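Local coordinates for protein hydroxyethylphosphonate dioxygenase (PDB 6B9R) that probably catalyses the iron-dependent oxidative cleavage of 2-hydroxyethylphosphonate to hydroxymethylphosphonate, and holds both substrate and iron in this structure, at residues T114-S117 with Y122-E125; L231-T234 with G239-L242; T254-R259 with A286-V291; V293-V298 with T424-F429; F404-S407 with E413-M416. One frame throughout, in Å; residues are numbered along the deposited sequence.

Interaction 1: T114-S117 with Y122-E125; sequences TAMS and YRPE
Thr-114 donates two hydrogen bonds to one acceptor, the carbonyl of Pro-124. Its backbone N lies 3.2 Å from Pro-124 O. Its hydroxyl OG1 lies 2.8 Å from Pro-124 O, above the carbonyl plane. OG1 stands between the backbone N and the carbonyl carbon (chi1 60°), and this turns it to the same acceptor. OG1 also hydrogen-bonds to Tyr-366 OH of strand 364-369. With a valine here, Pro-124 O would probably keep just the backbone bond, and Tyr-366 would lose its mate.

The apolar part lies beside it. Met-116 CG presses on Pro-124 CD at 3.2 Å, tighter than usual carbon contact. Met-116 SD then meets Arg-123 CD at 3.9 Å, the two chains crossing at about a right angle.

Other polar links run through Tyr-122 O. It accepts from Arg-123 NH1 at 2.8 Å, and can accept from water 1, which in turn accepts from Ser-117 N. The loop after strand 106-113 is thus folded back on strand 123-129 of the same antiparallel sheet. Pro-124 O is doubly satisfied, whereas the buried Ala-115 O has no polar partner and rests 3.3 Å from Pro-124 CG.

Interaction 2: L231-T234 with G239-L242; sequences LALT and GAML
Leu-233 points its side chain at helix 238-249 and meets Ala-240 and Met-241 there. Its CB is aimed at the helix but is still too far away to touch it. CG lies anti to the carbonyl carbon (chi1 -72°), and from there the two methyls part. CD2 goes to Ala-240, whose CB is 4.3 Å away. CD1 goes to Met-241, with the sulfur SD at 4.0 Å. Met-241 CE is a little farther from Leu-233 CD1, at 4.4 Å.

Helix 238-249 runs into the Cro/C1-type helix-turn-helix domain. Leu-233 belongs to the linker that follows helix 225-231, so the linker packs on what is probably the first helix of that domain. The helix start is also held by its own chain, since Ala-240 N donates to Asp-237 OD1.

Met-241 comes to the leucine crosswise, at about a right angle. Its CG starts anti to the backbone N (chi1 -173°), and the chain then bends at both following torsions. The bends carry SD round to Leu-233. No hydrogen bond joins the two segments. The second subunit covers the same apolar group: Arg-428 of that subunit packs on Leu-233, and its Phe-429 packs on Met-241.

Interaction 3: T254-R259 with A286-V291; sequences TELADR and AEALGV
Leu-256 and Ala-288 meet within the Cro/C1-type helix-turn-helix domain, where helix 253-260 packs against the end of helix 279-288. Leu-256 CD1 lies 3.5 Å from Ala-288 CB. The same methyl lies 3.9 Å from Leu-289 CG, and the two leucine side chains cross at about a right angle. Leu-256 CG is anti to its own backbone N (chi1 176°), which swings the branch across to the other helix. On the outer side Arg-259 CB rests on Ala-288 CB at 3.8 Å. The small alanine lets the helices come close, with the CA atoms of Arg-259 and Ala-288 5.5 Å apart.

In domains of this type the second and third helices form the helix-turn-helix unit. Helix 253-260 probably corresponds to the second of these, and helix 264-271 to the third, which touches Leu-256 through Val-267. Helix 279-288 ends in a Schellman motif. Gly-290 takes a positive phi (65°), and Val-291 N bonds back to Ala-286 O.

The rest of Arg-259 turns away from the contact, its chain bent twice. Arg-259 NH1 makes a salt bridge to Glu-255 OE2 at 2.8 Å; the oxygen is in the guanidinium plane, but is met from above its carboxylate plane. Arg-259 NH2 makes a second bridge to Asp-258 OD2 at 3.1 Å, with a weak hydrogen bond.

Interaction 4: V293-V298 with T424-F429; sequences VRELLV and TPDVRF
Arg-294 reaches Pro-425 on a straight chain. Its CG is anti to the backbone N (chi1 -178°), and the chain stays extended to NE. Glu-295 does the reverse: two bends (chi1 -62°, chi2 -65°) curl it round so that its carboxylate faces Asp-426.

The direct touch is small. Arg-294 NH1 lies 3.4 Å from Pro-425 CB, and the arginine crosses the proline ring at about a right angle. The polar ends meet through water. Water 2 lies in the plane of the guanidinium, at its edge, and accepts from Arg-294 NE at 2.8 Å. It can donate to Glu-295 OE2 at 2.7 Å and to Asp-426 OD1 at 3.0 Å. Water 3 can donate to Glu-295 OE2 and to Asp-426 OD2, 2.8 Å from each. The protons of both waters are probably shared among several acceptors.

Glu-295 OE2 and Asp-426 OD1 are just 4.4 Å apart. The two waters and the nearby arginine probably ease this repulsion. Asp-426 also sits in the first turn of helix 425-433, whose N-terminal end would favour a negative charge. Thr-424 is the N-cap of that helix, with a weak bond from Val-427 N to Thr-424 OG1. In the second subunit, Leu-297 O accepts from Arg-294 NH2, and Glu-295 OE1 pairs with Arg-294 NH1 in a salt bridge. The contact is a water-mediated polar one at the dimer interface, between segment 293-298, within the helix-turn-helix family region, and the first turn of helix 425-433.

Interaction 5: F404-S407 with E413-M416; sequences FSLS and ELLM
Phe-404 and Leu-406 face Met-416 and Leu-414 between two beta sheets. Two side-chain pairs carry the contact. Leu-406 CD1 lies 4.0 Å from Leu-414 CD2, and these side chains cross at about a right angle. Phe-404 CZ lies 4.1 Å from Met-416 CE, which meets the ring at its edge, near its plane. The ring and the methionine come from opposite directions. The methionine runs out with CG anti to the backbone N (chi1 169°) and turns at chi3, which brings CE round to the ring. Leu-406 CG also lies in the plane of the Phe-404 ring, at its edge, so the two neighbours on one strand pack together as well.

The backbones stay well apart. The CA atoms of Leu-406 and Leu-414 are 10.1 Å from each other, and no hydrogen bond crosses. Each strand is bonded within its own sheet: strand 403-407 to strand 375-381, and strand 412-419 to strands 343-349 and 364-369. Leu-367, Val-347 and Val-377 pack round the same side chains.

The alternate residues turn the other way. Ser-407 OG bonds to Arg-378 NH1, and Leu-415 packs on Leu-333. Glu-413 marks the solvent side, being partly exposed. Such alternation suits strands with one face in a core, and the two sheets face each other, consistent with the cupin-type beta barrel of this enzyme family. The contact is purely apolar, held by burial of apolar groups rather than by directional bonds.

Overall arrangement
From the N terminus, interaction 1 closes a short loop between strands 106-113 and 123-129 of one seven-stranded sheet. Interaction 2 then closes the turn that leads into helix 238-249. Interaction 3 closes a wider, largely helical loop within the helix-turn-helix domain. Interaction 4 spans all the C-terminal strands, from residues 293-298 to helix 425-433, and interaction 5 lies within that span. No contacts cross. Interactions 2, 3 and 4 touch one another, for example Met-241 with Val-298 and Leu-242 with Leu-289. Interactions 1 to 4 all reach the second subunit. Interaction 5 lies in the C-terminal sheets, its centre about 17 Å from that of interaction 1 and about 49 Å from that of interaction 3.

Interaction 1: T114-S117 with Y122-E125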
loop_
_atom_site.group_PDB
_atom_site.type_symbol
_atom_site.label_atom_id
_atom_site.label_comp_id
_atom_site.label_asym_id
_atom_site.label_seq_id
_atom_site.Cartn_x
_atom_site.Cartn_y
_atom_site.Cartn_z
ATOM N N THR A 114 -1.978 22.102 13.146
ATOM C CA THR A 114 -2.048 22.803 11.871
ATOM C C THR A 114 -2.812 21.920 10.875
ATOM O O THR A 114 -3.397 20.897 11.251
ATOM C CB THR A 114 -0.647 23.205 11.390
ATOM O OG1 THR A 114 0.173 22.050 11.223
ATOM C CG2 THR A 114 0.010 24.123 12.408
ATOM N N ALA A 115 -2.822 22.326 9.605
ATOM C CA ALA A 115 -3.779 21.768 8.646
ATOM C C ALA A 115 -3.628 20.256 8.511
ATOM O O ALA A 115 -2.534 19.750 8.260
ATOM C CB ALA A 115 -3.610 22.437 7.280
ATOM N N MET A 116 -4.749 19.546 8.664
ATOM C CA MET A 116 -4.808 18.091 8.581
ATOM C C MET A 116 -6.015 17.686 7.751
ATOM O O MET A 116 -6.899 18.501 7.471
ATOM C CB MET A 116 -4.940 17.443 9.954
ATOM C CG MET A 116 -3.706 17.462 10.738
ATOM S SD MET A 116 -3.840 16.614 12.304
ATOM C CE MET A 116 -4.390 17.951 13.358
ATOM N N SER A 117 -6.074 16.398 7.407
ATOM C CA SER A 117 -7.184 15.881 6.618
ATOM C C SER A 117 -7.362 14.390 6.866
ATOM O O SER A 117 -6.383 13.658 7.036
ATOM C CB SER A 117 -6.959 16.119 5.121
ATOM O OG SER A 117 -7.943 15.460 4.334
ATOM N N TYR A 122 -0.830 13.094 7.428
ATOM C CA TYR A 122 -0.116 14.123 8.181
ATOM C C TYR A 122 -0.661 14.211 9.594
ATOM O O TYR A 122 -1.879 14.171 9.807
ATOM C CB TYR A 122 -0.277 15.505 7.563
ATOM C CG TYR A 122 0.323 15.729 6.214
ATOM C CD1 TYR A 122 1.699 15.882 6.053
ATOM C CD2 TYR A 122 -0.496 15.866 5.100
ATOM C CE1 TYR A 122 2.240 16.110 4.799
ATOM C CE2 TYR A 122 0.033 16.108 3.859
ATOM C CZ TYR A 122 1.399 16.230 3.708
ATOM O OH TYR A 122 1.909 16.473 2.452
ATOM N N ARG A 123 0.248 14.361 10.555
ATOM C CA ARG A 123 -0.079 14.820 11.908
ATOM C C ARG A 123 0.878 15.962 12.228
ATOM O O ARG A 123 1.874 15.777 12.945
ATOM C CB ARG A 123 0.017 13.686 12.928
ATOM C CG ARG A 123 -1.068 12.600 12.734
ATOM C CD ARG A 123 -2.438 13.113 13.137
ATOM N NE ARG A 123 -3.479 12.075 13.018
ATOM C CZ ARG A 123 -4.135 11.809 11.894
ATOM N NH1 ARG A 123 -3.867 12.490 10.797
ATOM N NH2 ARG A 123 -5.069 10.867 11.873
ATOM N N PRO A 124 0.611 17.162 11.698
ATOM C CA PRO A 124 1.595 18.249 11.785
ATOM C C PRO A 124 1.310 19.199 12.930
ATOM O O PRO A 124 0.267 19.862 12.955
ATOM C CB PRO A 124 1.438 18.948 10.435
ATOM C CG PRO A 124 -0.052 18.802 10.138
ATOM C CD PRO A 124 -0.498 17.515 10.802
ATOM N N GLU A 125 2.236 19.294 13.878
ATOM C CA GLU A 125 2.034 20.111 15.062
ATOM C C GLU A 125 3.077 21.218 15.093
ATOM O O GLU A 125 4.259 20.974 14.832
ATOM C CB GLU A 125 2.110 19.267 16.349
ATOM C CG GLU A 125 1.096 18.125 16.411
ATOM C CD GLU A 125 -0.287 18.583 16.839
ATOM O OE1 GLU A 125 -0.433 19.036 17.990
ATOM O OE2 GLU A 125 -1.228 18.487 16.018
HETATM O O HOH W 1 -3.705 14.586 7.740
#

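Interaction 2: L231-T234 with G239-L242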
loop_
_atom_site.group_PDB
_atom_site.type_symbol
_atom_site.label_atom_id
_atom_site.label_comp_id
_atom_site.label_asym_id
_atom_site.label_seq_id
_atom_site.Cartn_x
_atom_site.Cartn_y
_atom_site.Cartn_z
ATOM N N LEU A 231 9.575 -10.744 7.998
ATOM C CA LEU A 231 9.404 -10.089 6.706
ATOM C C LEU A 231 10.310 -8.875 6.521
ATOM O O LEU A 231 10.404 -8.363 5.400
ATOM C CB LEU A 231 7.942 -9.671 6.524
ATOM C CG LEU A 231 6.969 -10.842 6.620
ATOM C CD1 LEU A 231 5.536 -10.373 6.448
ATOM C CD2 LEU A 231 7.314 -11.886 5.582
ATOM N N ALA A 232 10.979 -8.417 7.575
ATOM C CA ALA A 232 11.829 -7.235 7.464
ATOM C C ALA A 232 12.944 -7.453 6.450
ATOM O O ALA A 232 13.492 -8.550 6.335
ATOM C CB ALA A 232 12.441 -6.882 8.821
ATOM N N LEU A 233 13.273 -6.389 5.716
ATOM C CA LEU A 233 14.398 -6.350 4.789
ATOM C C LEU A 233 15.306 -5.182 5.156
ATOM O O LEU A 233 14.832 -4.051 5.305
ATOM C CB LEU A 233 13.920 -6.185 3.345
ATOM C CG LEU A 233 13.229 -7.337 2.626
ATOM C CD1 LEU A 233 12.751 -6.847 1.264
ATOM C CD2 LEU A 233 14.179 -8.516 2.485
ATOM N N THR A 234 16.606 -5.439 5.262
ATOM C CA THR A 234 17.523 -4.358 5.640
ATOM C C THR A 234 17.839 -3.491 4.426
ATOM O O THR A 234 18.184 -4.023 3.363
ATOM C CB THR A 234 18.815 -4.903 6.232
ATOM O OG1 THR A 234 19.658 -5.382 5.182
ATOM C CG2 THR A 234 18.523 -6.040 7.167
ATOM N N GLY A 239 21.426 -8.824 -1.832
ATOM C CA GLY A 239 21.404 -10.277 -1.769
ATOM C C GLY A 239 20.155 -10.807 -1.090
ATOM O O GLY A 239 19.592 -11.821 -1.510
ATOM N N ALA A 240 19.699 -10.124 -0.034
ATOM C CA ALA A 240 18.491 -10.555 0.664
ATOM C C ALA A 240 17.260 -10.407 -0.219
ATOM O O ALA A 240 16.370 -11.267 -0.207
ATOM C CB ALA A 240 18.309 -9.752 1.954
ATOM N N MET A 241 17.193 -9.304 -0.962
ATOM C CA MET A 241 16.135 -9.076 -1.939
ATOM C C MET A 241 16.114 -10.184 -2.986
ATOM O O MET A 241 15.055 -10.734 -3.304
ATOM C CB MET A 241 16.357 -7.710 -2.585
ATOM C CG MET A 241 15.277 -7.207 -3.520
ATOM S SD MET A 241 13.832 -6.672 -2.597
ATOM C CE MET A 241 12.841 -8.105 -2.919
ATOM N N LEU A 242 17.284 -10.520 -3.540
ATOM C CA LEU A 242 17.357 -11.615 -4.501
ATOM C C LEU A 242 16.896 -12.928 -3.875
ATOM O O LEU A 242 16.080 -13.651 -4.460
ATOM C CB LEU A 242 18.780 -11.742 -5.041
ATOM C CG LEU A 242 19.019 -12.902 -6.009
ATOM C CD1 LEU A 242 18.159 -12.740 -7.268
ATOM C CD2 LEU A 242 20.501 -12.998 -6.371
#

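Interaction 3: T254-R259 with A286-V291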
loop_
_atom_site.group_PDB
_atom_site.type_symbol
_atom_site.label_atom_id
_atom_site.label_comp_id
_atom_site.label_asym_id
_atom_site.label_seq_id
_atom_site.Cartn_x
_atom_site.Cartn_y
_atom_site.Cartn_z
ATOM N N THR A 254 20.465 -23.326 -9.296
ATOM C CA THR A 254 20.825 -23.888 -10.599
ATOM C C THR A 254 19.750 -23.607 -11.648
ATOM O O THR A 254 20.067 -23.410 -12.828
ATOM C CB THR A 254 21.080 -25.400 -10.492
ATOM O OG1 THR A 254 19.903 -26.064 -9.995
ATOM C CG2 THR A 254 22.254 -25.685 -9.563
ATOM N N GLU A 255 18.474 -23.602 -11.248
ATOM C CA GLU A 255 17.413 -23.287 -12.204
ATOM C C GLU A 255 17.466 -21.816 -12.609
ATOM O O GLU A 255 17.381 -21.483 -13.796
ATOM C CB GLU A 255 16.043 -23.643 -11.614
ATOM C CG GLU A 255 14.863 -23.195 -12.469
ATOM C CD GLU A 255 14.752 -23.955 -13.789
ATOM O OE1 GLU A 255 15.449 -24.981 -13.956
ATOM O OE2 GLU A 255 13.957 -23.529 -14.659
ATOM N N LEU A 256 17.617 -20.921 -11.628
ATOM C CA LEU A 256 17.738 -19.503 -11.940
ATOM C C LEU A 256 18.974 -19.241 -12.785
ATOM O O LEU A 256 18.940 -18.415 -13.704
ATOM C CB LEU A 256 17.780 -18.678 -10.659
ATOM C CG LEU A 256 17.992 -17.169 -10.822
ATOM C CD1 LEU A 256 16.923 -16.565 -11.723
ATOM C CD2 LEU A 256 17.959 -16.511 -9.449
ATOM N N ALA A 257 20.072 -19.943 -12.494
ATOM C CA ALA A 257 21.267 -19.819 -13.327
ATOM C C ALA A 257 20.967 -20.223 -14.762
ATOM O O ALA A 257 21.368 -19.540 -15.714
ATOM C CB ALA A 257 22.394 -20.675 -12.763
ATOM N N ASP A 258 20.272 -21.350 -14.936
ATOM C CA ASP A 258 19.986 -21.842 -16.279
ATOM C C ASP A 258 19.036 -20.902 -17.011
ATOM O O ASP A 258 19.242 -20.595 -18.191
ATOM C CB ASP A 258 19.413 -23.259 -16.200
ATOM C CG ASP A 258 19.560 -24.025 -17.504
ATOM O OD1 ASP A 258 20.531 -23.761 -18.246
ATOM O OD2 ASP A 258 18.700 -24.883 -17.792
ATOM N N ARG A 259 18.005 -20.409 -16.317
ATOM C CA ARG A 259 17.061 -19.502 -16.958
ATOM C C ARG A 259 17.711 -18.162 -17.277
ATOM O O ARG A 259 17.409 -17.552 -18.308
ATOM C CB ARG A 259 15.827 -19.296 -16.075
ATOM C CG ARG A 259 14.992 -20.560 -15.786
ATOM C CD ARG A 259 14.193 -21.080 -17.005
ATOM N NE ARG A 259 15.043 -21.629 -18.066
ATOM C CZ ARG A 259 15.705 -22.785 -17.993
ATOM N NH1 ARG A 259 15.620 -23.544 -16.907
ATOM N NH2 ARG A 259 16.459 -23.185 -19.013
ATOM N N ALA A 286 16.250 -10.536 -13.390
ATOM C CA ALA A 286 14.871 -10.051 -13.336
ATOM C C ALA A 286 13.985 -10.777 -14.341
ATOM O O ALA A 286 12.892 -11.237 -13.994
ATOM C CB ALA A 286 14.825 -8.545 -13.580
ATOM N N GLU A 287 14.446 -10.899 -15.591
ATOM C CA GLU A 287 13.647 -11.582 -16.607
ATOM C C GLU A 287 13.403 -13.028 -16.221
ATOM O O GLU A 287 12.302 -13.558 -16.418
ATOM C CB GLU A 287 14.332 -11.522 -17.975
ATOM C CG GLU A 287 13.461 -12.035 -19.145
ATOM C CD GLU A 287 13.349 -13.574 -19.260
ATOM O OE1 GLU A 287 14.246 -14.315 -18.784
ATOM O OE2 GLU A 287 12.346 -14.047 -19.845
ATOM N N ALA A 288 14.431 -13.692 -15.688
ATOM C CA ALA A 288 14.271 -15.076 -15.287
ATOM C C ALA A 288 13.266 -15.203 -14.157
ATOM O O ALA A 288 12.572 -16.219 -14.060
ATOM C CB ALA A 288 15.622 -15.653 -14.870
ATOM N N LEU A 289 13.174 -14.185 -13.305
ATOM C CA LEU A 289 12.279 -14.177 -12.152
ATOM C C LEU A 289 10.937 -13.524 -12.446
ATOM O O LEU A 289 10.114 -13.378 -11.530
ATOM C CB LEU A 289 12.958 -13.463 -10.976
ATOM C CG LEU A 289 14.167 -14.216 -10.404
ATOM C CD1 LEU A 289 15.084 -13.301 -9.573
ATOM C CD2 LEU A 289 13.723 -15.432 -9.589
ATOM N N GLY A 290 10.691 -13.126 -13.687
ATOM C CA GLY A 290 9.402 -12.538 -14.013
ATOM C C GLY A 290 9.129 -11.225 -13.318
ATOM O O GLY A 290 7.979 -10.941 -12.970
ATOM N N VAL A 291 10.159 -10.411 -13.090
ATOM C CA VAL A 291 9.969 -9.119 -12.452
ATOM C C VAL A 291 10.759 -8.065 -13.216
ATOM O O VAL A 291 11.666 -8.368 -13.995
ATOM C CB VAL A 291 10.390 -9.134 -10.965
ATOM C CG1 VAL A 291 9.679 -10.263 -10.212
ATOM C CG2 VAL A 291 11.909 -9.278 -10.851
#

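Interaction 4: V293-V298 with T424-F429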
loop_
_atom_site.group_PDB
_atom_site.type_symbol
_atom_site.label_atom_id
_atom_site.label_comp_id
_atom_site.label_asym_id
_atom_site.label_seq_id
_atom_site.Cartn_x
_atom_site.Cartn_y
_atom_site.Cartn_z
ATOM N N VAL A 293 13.532 -5.098 -13.220
ATOM C CA VAL A 293 14.752 -4.803 -12.470
ATOM C C VAL A 293 14.425 -3.982 -11.231
ATOM O O VAL A 293 15.092 -4.102 -10.198
ATOM C CB VAL A 293 15.773 -4.084 -13.381
ATOM C CG1 VAL A 293 16.952 -3.561 -12.570
ATOM C CG2 VAL A 293 16.253 -5.013 -14.482
ATOM N N ARG A 294 13.370 -3.167 -11.307
ATOM C CA ARG A 294 12.921 -2.378 -10.164
ATOM C C ARG A 294 12.821 -3.219 -8.895
ATOM O O ARG A 294 13.192 -2.765 -7.807
ATOM C CB ARG A 294 11.572 -1.734 -10.499
ATOM C CG ARG A 294 10.997 -0.835 -9.419
ATOM C CD ARG A 294 9.668 -0.184 -9.834
ATOM N NE ARG A 294 9.093 0.525 -8.690
ATOM C CZ ARG A 294 9.083 1.851 -8.541
ATOM N NH1 ARG A 294 8.565 2.383 -7.442
ATOM N NH2 ARG A 294 9.564 2.650 -9.490
ATOM N N GLU A 295 12.345 -4.462 -9.013
ATOM C CA GLU A 295 12.060 -5.261 -7.830
ATOM C C GLU A 295 13.293 -5.899 -7.204
ATOM O O GLU A 295 13.185 -6.416 -6.085
ATOM C CB GLU A 295 11.030 -6.351 -8.171
ATOM C CG GLU A 295 9.706 -5.759 -8.607
ATOM C CD GLU A 295 9.015 -4.984 -7.481
ATOM O OE1 GLU A 295 9.243 -5.305 -6.294
ATOM O OE2 GLU A 295 8.237 -4.057 -7.784
ATOM N N LEU A 296 14.450 -5.882 -7.876
ATOM C CA LEU A 296 15.686 -6.411 -7.305
ATOM C C LEU A 296 16.568 -5.323 -6.706
ATOM O O LEU A 296 17.629 -5.636 -6.155
ATOM C CB LEU A 296 16.473 -7.183 -8.366
ATOM C CG LEU A 296 15.777 -8.402 -8.988
ATOM C CD1 LEU A 296 16.701 -9.051 -10.038
ATOM C CD2 LEU A 296 15.383 -9.427 -7.942
ATOM N N LEU A 297 16.157 -4.060 -6.807
ATOM C CA LEU A 297 16.898 -2.933 -6.257
ATOM C C LEU A 297 16.333 -2.568 -4.890
ATOM O O LEU A 297 15.120 -2.613 -4.681
ATOM C CB LEU A 297 16.825 -1.725 -7.190
ATOM C CG LEU A 297 17.519 -1.872 -8.544
ATOM C CD1 LEU A 297 17.431 -0.552 -9.297
ATOM C CD2 LEU A 297 18.977 -2.274 -8.341
ATOM N N VAL A 298 17.215 -2.215 -3.961
ATOM C CA VAL A 298 16.846 -1.913 -2.586
ATOM C C VAL A 298 17.298 -0.490 -2.293
ATOM O O VAL A 298 18.447 -0.149 -2.575
ATOM C CB VAL A 298 17.477 -2.892 -1.578
ATOM C CG1 VAL A 298 16.930 -2.649 -0.177
ATOM C CG2 VAL A 298 17.231 -4.330 -2.005
ATOM N N THR A 424 0.504 4.612 -4.403
ATOM C CA THR A 424 1.931 4.368 -4.577
ATOM C C THR A 424 2.257 4.208 -6.058
ATOM O O THR A 424 1.360 4.114 -6.899
ATOM C CB THR A 424 2.311 3.090 -3.833
ATOM O OG1 THR A 424 1.638 1.992 -4.461
ATOM C CG2 THR A 424 1.890 3.154 -2.357
ATOM N N PRO A 425 3.540 4.152 -6.418
ATOM C CA PRO A 425 3.879 3.841 -7.820
ATOM C C PRO A 425 3.196 2.588 -8.337
ATOM O O PRO A 425 2.677 2.596 -9.459
ATOM C CB PRO A 425 5.406 3.686 -7.783
ATOM C CG PRO A 425 5.833 4.560 -6.632
ATOM C CD PRO A 425 4.733 4.533 -5.625
ATOM N N ASP A 426 3.154 1.513 -7.540
ATOM C CA ASP A 426 2.520 0.289 -8.016
ATOM C C ASP A 426 1.042 0.520 -8.317
ATOM O O ASP A 426 0.515 -0.001 -9.309
ATOM C CB ASP A 426 2.693 -0.834 -6.993
ATOM C CG ASP A 426 4.095 -1.436 -7.011
ATOM O OD1 ASP A 426 4.803 -1.273 -8.018
ATOM O OD2 ASP A 426 4.483 -2.089 -6.019
ATOM N N VAL A 427 0.354 1.288 -7.470
ATOM C CA VAL A 427 -1.045 1.626 -7.745
ATOM C C VAL A 427 -1.150 2.425 -9.040
ATOM O O VAL A 427 -2.010 2.169 -9.886
ATOM C CB VAL A 427 -1.663 2.400 -6.564
ATOM C CG1 VAL A 427 -3.046 2.952 -6.957
ATOM C CG2 VAL A 427 -1.778 1.516 -5.314
ATOM N N ARG A 428 -0.288 3.426 -9.199
ATOM C CA ARG A 428 -0.366 4.279 -10.378
ATOM C C ARG A 428 -0.142 3.486 -11.659
ATOM O O ARG A 428 -0.788 3.757 -12.678
ATOM C CB ARG A 428 0.641 5.427 -10.263
ATOM C CG ARG A 428 0.333 6.375 -9.127
ATOM C CD ARG A 428 1.440 7.436 -8.993
ATOM N NE ARG A 428 1.391 8.388 -10.106
ATOM C CZ ARG A 428 2.388 9.194 -10.459
ATOM N NH1 ARG A 428 3.540 9.164 -9.794
ATOM N NH2 ARG A 428 2.230 10.024 -11.485
ATOM N N PHE A 429 0.757 2.493 -11.633
ATOM C CA PHE A 429 0.927 1.676 -12.830
ATOM C C PHE A 429 -0.263 0.757 -13.055
ATOM O O PHE A 429 -0.629 0.505 -14.207
ATOM C CB PHE A 429 2.226 0.879 -12.762
ATOM C CG PHE A 429 3.438 1.722 -13.053
ATOM C CD1 PHE A 429 3.681 2.175 -14.345
ATOM C CD2 PHE A 429 4.293 2.098 -12.043
ATOM C CE1 PHE A 429 4.775 2.969 -14.622
ATOM C CE2 PHE A 429 5.388 2.889 -12.306
ATOM C CZ PHE A 429 5.631 3.328 -13.595
HETATM O O HOH W 2 7.699 -1.426 -7.338
HETATM O O HOH W 3 6.407 -4.056 -5.724
#

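Interaction 5: F404-S407 with E413-M416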
loop_
_atom_site.group_PDB
_atom_site.type_symbol
_atom_site.label_atom_id
_atom_site.label_comp_id
_atom_site.label_asym_id
_atom_site.label_seq_id
_atom_site.Cartn_x
_atom_site.Cartn_y
_atom_site.Cartn_z
ATOM N N PHE A 404 -1.684 24.534 -8.472
ATOM C CA PHE A 404 -1.847 25.821 -7.812
ATOM C C PHE A 404 -0.637 26.709 -8.068
ATOM O O PHE A 404 0.449 26.249 -8.426
ATOM C CB PHE A 404 -2.095 25.697 -6.291
ATOM C CG PHE A 404 -0.961 25.077 -5.498
ATOM C CD1 PHE A 404 0.074 25.858 -5.005
ATOM C CD2 PHE A 404 -0.984 23.728 -5.171
ATOM C CE1 PHE A 404 1.094 25.295 -4.246
ATOM C CE2 PHE A 404 0.028 23.155 -4.405
ATOM C CZ PHE A 404 1.079 23.944 -3.949
ATOM N N SER A 405 -0.853 28.004 -7.888
ATOM C CA SER A 405 0.218 28.978 -7.907
ATOM C C SER A 405 0.204 29.753 -6.599
ATOM O O SER A 405 -0.817 29.839 -5.913
ATOM C CB SER A 405 0.073 29.946 -9.088
ATOM O OG SER A 405 -1.113 30.698 -8.952
ATOM N N LEU A 406 1.356 30.330 -6.269
ATOM C CA LEU A 406 1.536 31.141 -5.080
ATOM C C LEU A 406 2.029 32.520 -5.493
ATOM O O LEU A 406 2.756 32.658 -6.474
ATOM C CB LEU A 406 2.550 30.506 -4.135
ATOM C CG LEU A 406 2.322 29.022 -3.865
ATOM C CD1 LEU A 406 3.556 28.423 -3.188
ATOM C CD2 LEU A 406 1.081 28.862 -2.997
ATOM N N SER A 407 1.617 33.542 -4.747
ATOM C CA SER A 407 2.122 34.883 -5.002
ATOM C C SER A 407 2.090 35.682 -3.707
ATOM O O SER A 407 1.412 35.318 -2.744
ATOM C CB SER A 407 1.313 35.598 -6.092
ATOM O OG SER A 407 0.038 35.970 -5.605
ATOM N N GLU A 413 8.179 33.638 2.896
ATOM C CA GLU A 413 8.610 32.250 2.954
ATOM C C GLU A 413 7.488 31.354 3.455
ATOM O O GLU A 413 6.737 31.730 4.361
ATOM C CB GLU A 413 9.826 32.098 3.868
ATOM C CG GLU A 413 10.530 30.750 3.735
ATOM C CD GLU A 413 11.680 30.600 4.723
ATOM O OE1 GLU A 413 11.597 31.197 5.820
ATOM O OE2 GLU A 413 12.662 29.893 4.406
ATOM N N LEU A 414 7.388 30.159 2.890
ATOM C CA LEU A 414 6.528 29.142 3.468
ATOM C C LEU A 414 7.270 27.818 3.536
ATOM O O LEU A 414 8.266 27.595 2.844
ATOM C CB LEU A 414 5.203 28.992 2.696
ATOM C CG LEU A 414 5.068 28.553 1.244
ATOM C CD1 LEU A 414 5.367 27.060 1.055
ATOM C CD2 LEU A 414 3.646 28.859 0.802
ATOM N N LEU A 415 6.761 26.935 4.387
ATOM C CA LEU A 415 7.289 25.589 4.538
ATOM C C LEU A 415 6.376 24.640 3.775
ATOM O O LEU A 415 5.151 24.739 3.890
ATOM C CB LEU A 415 7.350 25.212 6.020
ATOM C CG LEU A 415 7.840 23.816 6.418
ATOM C CD1 LEU A 415 9.257 23.578 5.935
ATOM C CD2 LEU A 415 7.739 23.676 7.938
ATOM N N MET A 416 6.965 23.731 2.993
ATOM C CA MET A 416 6.203 22.775 2.192
ATOM C C MET A 416 6.694 21.363 2.483
ATOM O O MET A 416 7.894 21.076 2.372
ATOM C CB MET A 416 6.324 23.086 0.687
ATOM C CG MET A 416 5.788 22.002 -0.262
ATOM S SD MET A 416 6.137 22.385 -2.009
ATOM C CE MET A 416 4.844 23.551 -2.397
#